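Local coordinates for protein DNA polymerase (Pyrobaculum calidifontis, PDB 5MDN) that probably extends DNA by adding nucleotides from deoxynucleoside triphosphates and releasing diphosphate, as a DNA-binding, metal-dependent family B polymerase, at residues A[214-217]-A[218-222]; A[279-282]-A[283-286]. One frame throughout, in Å; residues are numbered along the deposited sequence.

Interaction 1. Residues A[214-217]-A[218-222]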
loop_
_atom_site.group_PDB
_atom_site.type_symbol
_atom_site.label_atom_id
_atom_site.label_comp_id
_atom_site.label_asym_id
_atom_site.label_seq_id
_atom_site.Cartn_x
_atom_site.Cartn_y
_atom_site.Cartn_z
ATOM N N GLY A 214 -16.682 3.634 -25.812
ATOM C CA GLY A 214 -15.971 4.903 -25.793
ATOM C C GLY A 214 -14.710 4.864 -24.949
ATOM O O GLY A 214 -13.687 5.447 -25.320
ATOM N N PHE A 215 -14.770 4.195 -23.795
ATOM C CA PHE A 215 -13.586 4.054 -22.952
ATOM C C PHE A 215 -12.479 3.302 -23.684
ATOM O O PHE A 215 -11.325 3.745 -23.713
ATOM C CB PHE A 215 -13.949 3.348 -21.647
ATOM C CG PHE A 215 -12.786 3.156 -20.714
ATOM C CD1 PHE A 215 -11.950 4.216 -20.398
ATOM C CD2 PHE A 215 -12.535 1.919 -20.145
ATOM C CE1 PHE A 215 -10.880 4.040 -19.537
ATOM C CE2 PHE A 215 -11.468 1.737 -19.284
ATOM C CZ PHE A 215 -10.640 2.798 -18.980
ATOM N N VAL A 216 -12.813 2.148 -24.268
ATOM C CA VAL A 216 -11.814 1.336 -24.960
ATOM C C VAL A 216 -11.200 2.116 -26.117
ATOM O O VAL A 216 -9.978 2.125 -26.304
ATOM C CB VAL A 216 -12.435 0.010 -25.435
ATOM C CG1 VAL A 216 -11.444 -0.760 -26.286
ATOM C CG2 VAL A 216 -12.873 -0.826 -24.244
ATOM N N ASP A 217 -12.040 2.781 -26.914
ATOM C CA ASP A 217 -11.531 3.544 -28.051
ATOM C C ASP A 217 -10.631 4.688 -27.599
ATOM O O ASP A 217 -9.632 4.996 -28.260
ATOM C CB ASP A 217 -12.690 4.072 -28.896
ATOM C CG ASP A 217 -13.314 2.999 -29.764
ATOM O OD1 ASP A 217 -12.566 2.119 -30.241
ATOM O OD2 ASP A 217 -14.545 3.038 -29.977
ATOM N N PHE A 218 -10.966 5.332 -26.477
ATOM C CA PHE A 218 -10.142 6.439 -25.998
ATOM C C PHE A 218 -8.772 5.952 -25.537
ATOM O O PHE A 218 -7.753 6.591 -25.828
ATOM C CB PHE A 218 -10.854 7.186 -24.870
ATOM C CG PHE A 218 -10.206 8.498 -24.514
ATOM C CD1 PHE A 218 -10.576 9.665 -25.162
ATOM C CD2 PHE A 218 -9.223 8.563 -23.540
ATOM C CE1 PHE A 218 -9.984 10.872 -24.843
ATOM C CE2 PHE A 218 -8.626 9.767 -23.218
ATOM C CZ PHE A 218 -9.006 10.923 -23.869
ATOM N N VAL A 219 -8.729 4.839 -24.800
ATOM C CA VAL A 219 -7.450 4.294 -24.350
ATOM C C VAL A 219 -6.575 3.935 -25.544
ATOM O O VAL A 219 -5.373 4.229 -25.564
ATOM C CB VAL A 219 -7.680 3.082 -23.426
ATOM C CG1 VAL A 219 -6.358 2.401 -23.096
ATOM C CG2 VAL A 219 -8.391 3.513 -22.153
ATOM N N LYS A 220 -7.164 3.304 -26.561
ATOM C CA LYS A 220 -6.410 2.987 -27.769
ATOM C C LYS A 220 -6.022 4.253 -28.526
ATOM O O LYS A 220 -4.950 4.306 -29.142
ATOM C CB LYS A 220 -7.230 2.057 -28.665
ATOM C CG LYS A 220 -7.546 0.703 -28.047
ATOM C CD LYS A 220 -8.189 -0.222 -29.066
ATOM C CE LYS A 220 -9.515 0.333 -29.554
ATOM N NZ LYS A 220 -10.225 -0.627 -30.444
ATOM N N GLU A 221 -6.878 5.273 -28.485
ATOM C CA GLU A 221 -6.613 6.516 -29.203
ATOM C C GLU A 221 -5.477 7.286 -28.537
ATOM O O GLU A 221 -4.539 7.738 -29.205
ATOM C CB GLU A 221 -7.893 7.361 -29.239
ATOM C CG GLU A 221 -7.874 8.596 -30.128
ATOM C CD GLU A 221 -7.751 8.226 -31.595
ATOM O OE1 GLU A 221 -8.236 7.133 -31.963
ATOM O OE2 GLU A 221 -7.181 9.018 -32.375
ATOM N N PHE A 222 -5.546 7.436 -27.211
ATOM C CA PHE A 222 -4.539 8.179 -26.459
ATOM C C PHE A 222 -3.252 7.378 -26.269
ATOM O O PHE A 222 -2.158 7.955 -26.271
ATOM C CB PHE A 222 -5.118 8.597 -25.106
ATOM C CG PHE A 222 -4.136 9.285 -24.201
ATOM C CD1 PHE A 222 -3.441 10.405 -24.628
ATOM C CD2 PHE A 222 -3.920 8.818 -22.915
ATOM C CE1 PHE A 222 -2.541 11.038 -23.791
ATOM C CE2 PHE A 222 -3.024 9.448 -22.077
ATOM C CZ PHE A 222 -2.335 10.559 -22.514
#

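Interaction 2. Residues A[279-282]-A[283-286]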
loop_
_atom_site.group_PDB
_atom_site.type_symbol
_atom_site.label_atom_id
_atom_site.label_comp_id
_atom_site.label_asym_id
_atom_site.label_seq_id
_atom_site.Cartn_x
_atom_site.Cartn_y
_atom_site.Cartn_z
ATOM N N TYR A 279 -5.331 3.918 -4.295
ATOM C CA TYR A 279 -5.782 3.443 -2.993
ATOM C C TYR A 279 -4.827 2.415 -2.396
ATOM O O TYR A 279 -4.815 2.235 -1.174
ATOM C CB TYR A 279 -7.191 2.858 -3.100
ATOM C CG TYR A 279 -7.798 2.472 -1.767
ATOM C CD1 TYR A 279 -7.779 3.351 -0.692
ATOM C CD2 TYR A 279 -8.397 1.231 -1.587
ATOM C CE1 TYR A 279 -8.333 3.003 0.527
ATOM C CE2 TYR A 279 -8.955 0.875 -0.371
ATOM C CZ TYR A 279 -8.919 1.765 0.681
ATOM O OH TYR A 279 -9.475 1.409 1.888
ATOM N N ASN A 280 -4.035 1.738 -3.230
ATOM C CA ASN A 280 -3.022 0.824 -2.713
ATOM C C ASN A 280 -1.998 1.552 -1.850
ATOM O O ASN A 280 -1.602 1.052 -0.791
ATOM C CB ASN A 280 -2.329 0.109 -3.872
ATOM C CG ASN A 280 -3.234 -0.875 -4.582
ATOM O OD1 ASN A 280 -3.078 -1.133 -5.776
ATOM N ND2 ASN A 280 -4.188 -1.436 -3.848
ATOM N N ILE A 281 -1.552 2.729 -2.282
ATOM C CA ILE A 281 -0.497 3.428 -1.555
ATOM C C ILE A 281 -1.042 4.277 -0.405
ATOM O O ILE A 281 -0.385 4.398 0.635
ATOM C CB ILE A 281 0.352 4.276 -2.519
ATOM C CG1 ILE A 281 1.562 4.866 -1.792
ATOM C CG2 ILE A 281 -0.469 5.377 -3.163
ATOM C CD1 ILE A 281 2.570 3.825 -1.343
ATOM N N VAL A 282 -2.234 4.866 -0.552
ATOM C CA VAL A 282 -2.771 5.713 0.506
ATOM C C VAL A 282 -3.220 4.894 1.709
ATOM O O VAL A 282 -3.330 5.435 2.816
ATOM C CB VAL A 282 -3.931 6.589 -0.009
ATOM C CG1 VAL A 282 -3.506 7.382 -1.238
ATOM C CG2 VAL A 282 -5.163 5.749 -0.302
ATOM N N ASP A 283 -3.500 3.602 1.516
ATOM C CA ASP A 283 -3.840 2.738 2.641
ATOM C C ASP A 283 -2.698 2.671 3.648
ATOM O O ASP A 283 -2.933 2.445 4.840
ATOM C CB ASP A 283 -4.201 1.341 2.130
ATOM C CG ASP A 283 -5.083 0.566 3.102
ATOM O OD1 ASP A 283 -5.169 0.958 4.285
ATOM O OD2 ASP A 283 -5.700 -0.435 2.678
ATOM N N GLU A 284 -1.461 2.864 3.190
ATOM C CA GLU A 284 -0.293 2.809 4.059
ATOM C C GLU A 284 -0.089 4.081 4.873
ATOM O O GLU A 284 0.733 4.078 5.795
ATOM C CB GLU A 284 0.961 2.528 3.227
ATOM C CG GLU A 284 0.947 1.181 2.518
ATOM C CD GLU A 284 2.071 1.045 1.509
ATOM O OE1 GLU A 284 3.171 1.571 1.773
ATOM O OE2 GLU A 284 1.854 0.408 0.454
ATOM N N PHE A 285 -0.804 5.164 4.559
ATOM C CA PHE A 285 -0.687 6.411 5.309
ATOM C C PHE A 285 -1.510 6.340 6.589
ATOM O O PHE A 285 -2.747 6.313 6.534
ATOM C CB PHE A 285 -1.134 7.607 4.462
ATOM C CG PHE A 285 -0.369 7.765 3.178
ATOM C CD1 PHE A 285 0.980 7.456 3.114
ATOM C CD2 PHE A 285 -0.995 8.245 2.041
ATOM C CE1 PHE A 285 1.684 7.610 1.935
ATOM C CE2 PHE A 285 -0.295 8.399 0.858
ATOM C CZ PHE A 285 1.047 8.082 0.807
ATOM N N PRO A 286 -0.870 6.314 7.760
ATOM C CA PRO A 286 -1.615 6.166 9.016
ATOM C C PRO A 286 -2.296 7.436 9.505
ATOM O O PRO A 286 -2.995 7.383 10.524
ATOM C CB PRO A 286 -0.523 5.725 9.996
ATOM C CG PRO A 286 0.698 6.422 9.497
ATOM C CD PRO A 286 0.586 6.404 7.990
#

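Interaction 1. Residues A[214-217]-A[218-222]
Val219 N donates to Phe215 O at 3.0 Å within the last turns of alpha-helix 209-222, which lies against the central sheet of the RNase H-like exonuclease domain. Four consecutive i to i+4 bonds join 214-217 to 218-222: Phe218 N goes to Gly214 O, Lys220 N to Val216 O (168° at the hydrogen) and Glu221 N to Asp217 O, the least straight of the four at 138°. Each backbone carbonyl of 214-217 is thus satisfied by an amide one turn on. On the sheet-facing side, Val219 CG2 sits over one face of the Phe215 ring in a CH-pi contact, 4.1 Å from the ring centroid. Phe215 holds CG opposite its own nitrogen (chi1 180°), which sends the ring toward strand 186-193 and Phe168; Phe218 reaches strands 165-172 and 198-202. The polar side works differently. Both carboxylate oxygens of Asp217 are hydrogen-bonded just outside the two segments, OD2 in a salt bridge to Arg213 NE. Lys220, bent at chi3, brings CE beside Val216 CG1 and adds only a long, weaker salt bridge, NZ to Asp217 OD1 at 3.6 Å.

Interaction 2. Residues A[279-282]-A[283-286]
Phe285 N donates to Val282 O at 3.1 Å, closing the type I beta turn Val282-Phe285 that carries the chain out of short helix 278-282 in the exonuclease domain. Asp283 N still reaches back to Tyr279 O in the alpha-helical i to i+4 manner, whereas the bond from Glu284 N to Ile281 O spans only three residues: the spiral tightens as the helix ends. Ile281 O has a second neighbour, the Phe285 ring, and lies over its centre 3.8 Å above the plane. With CG opposite its carbonyl carbon (chi1 -58°), Phe285 folds this ring back over the helix end, where CD2 meets Val282 CA at 3.5 Å and CZ approaches Ile281 CG1. Cut back to an alanine, this position is likely to lose the aromatic cover over Ile281 O and to leave a gap beside Ile281 CG1 and Val282. These two residues also pack on helix 326-356, Ile281 through Leu347 and Leu351, Val282 through Leu347. The Glu284 side chain, extended beyond CG, carries its carboxylate past Ile281 to a salt bridge between OE2 and Arg373 NH2, and both carboxylate oxygens lie 3.9 Å from Ile281 CD1.

In the fold
Both contacts belong to the exonuclease domain and occur in series along the chain, interaction 1 first. The centres of interactions 1 and 2 are about 29 Å apart, and the two do not touch. The mixed sheet containing strands 165-172, 226-229 and 274-277 connects them: helix 209-222 packs on it and leads into strand 226-229, while edge strand 274-277 runs straight into helix 278-282. Interaction 1 lies far out, its centre about 28 Å from that of the chain; interaction 2, its centre about 5 Å away, meets helix 326-356 and, through Arg373, helix 370-384. Asp236, which can bind magnesium although that ion is absent from this chain, lies about 8 Å from Phe215 and about 10 Å from Tyr279, side chain to side chain, so neither contact lines that site.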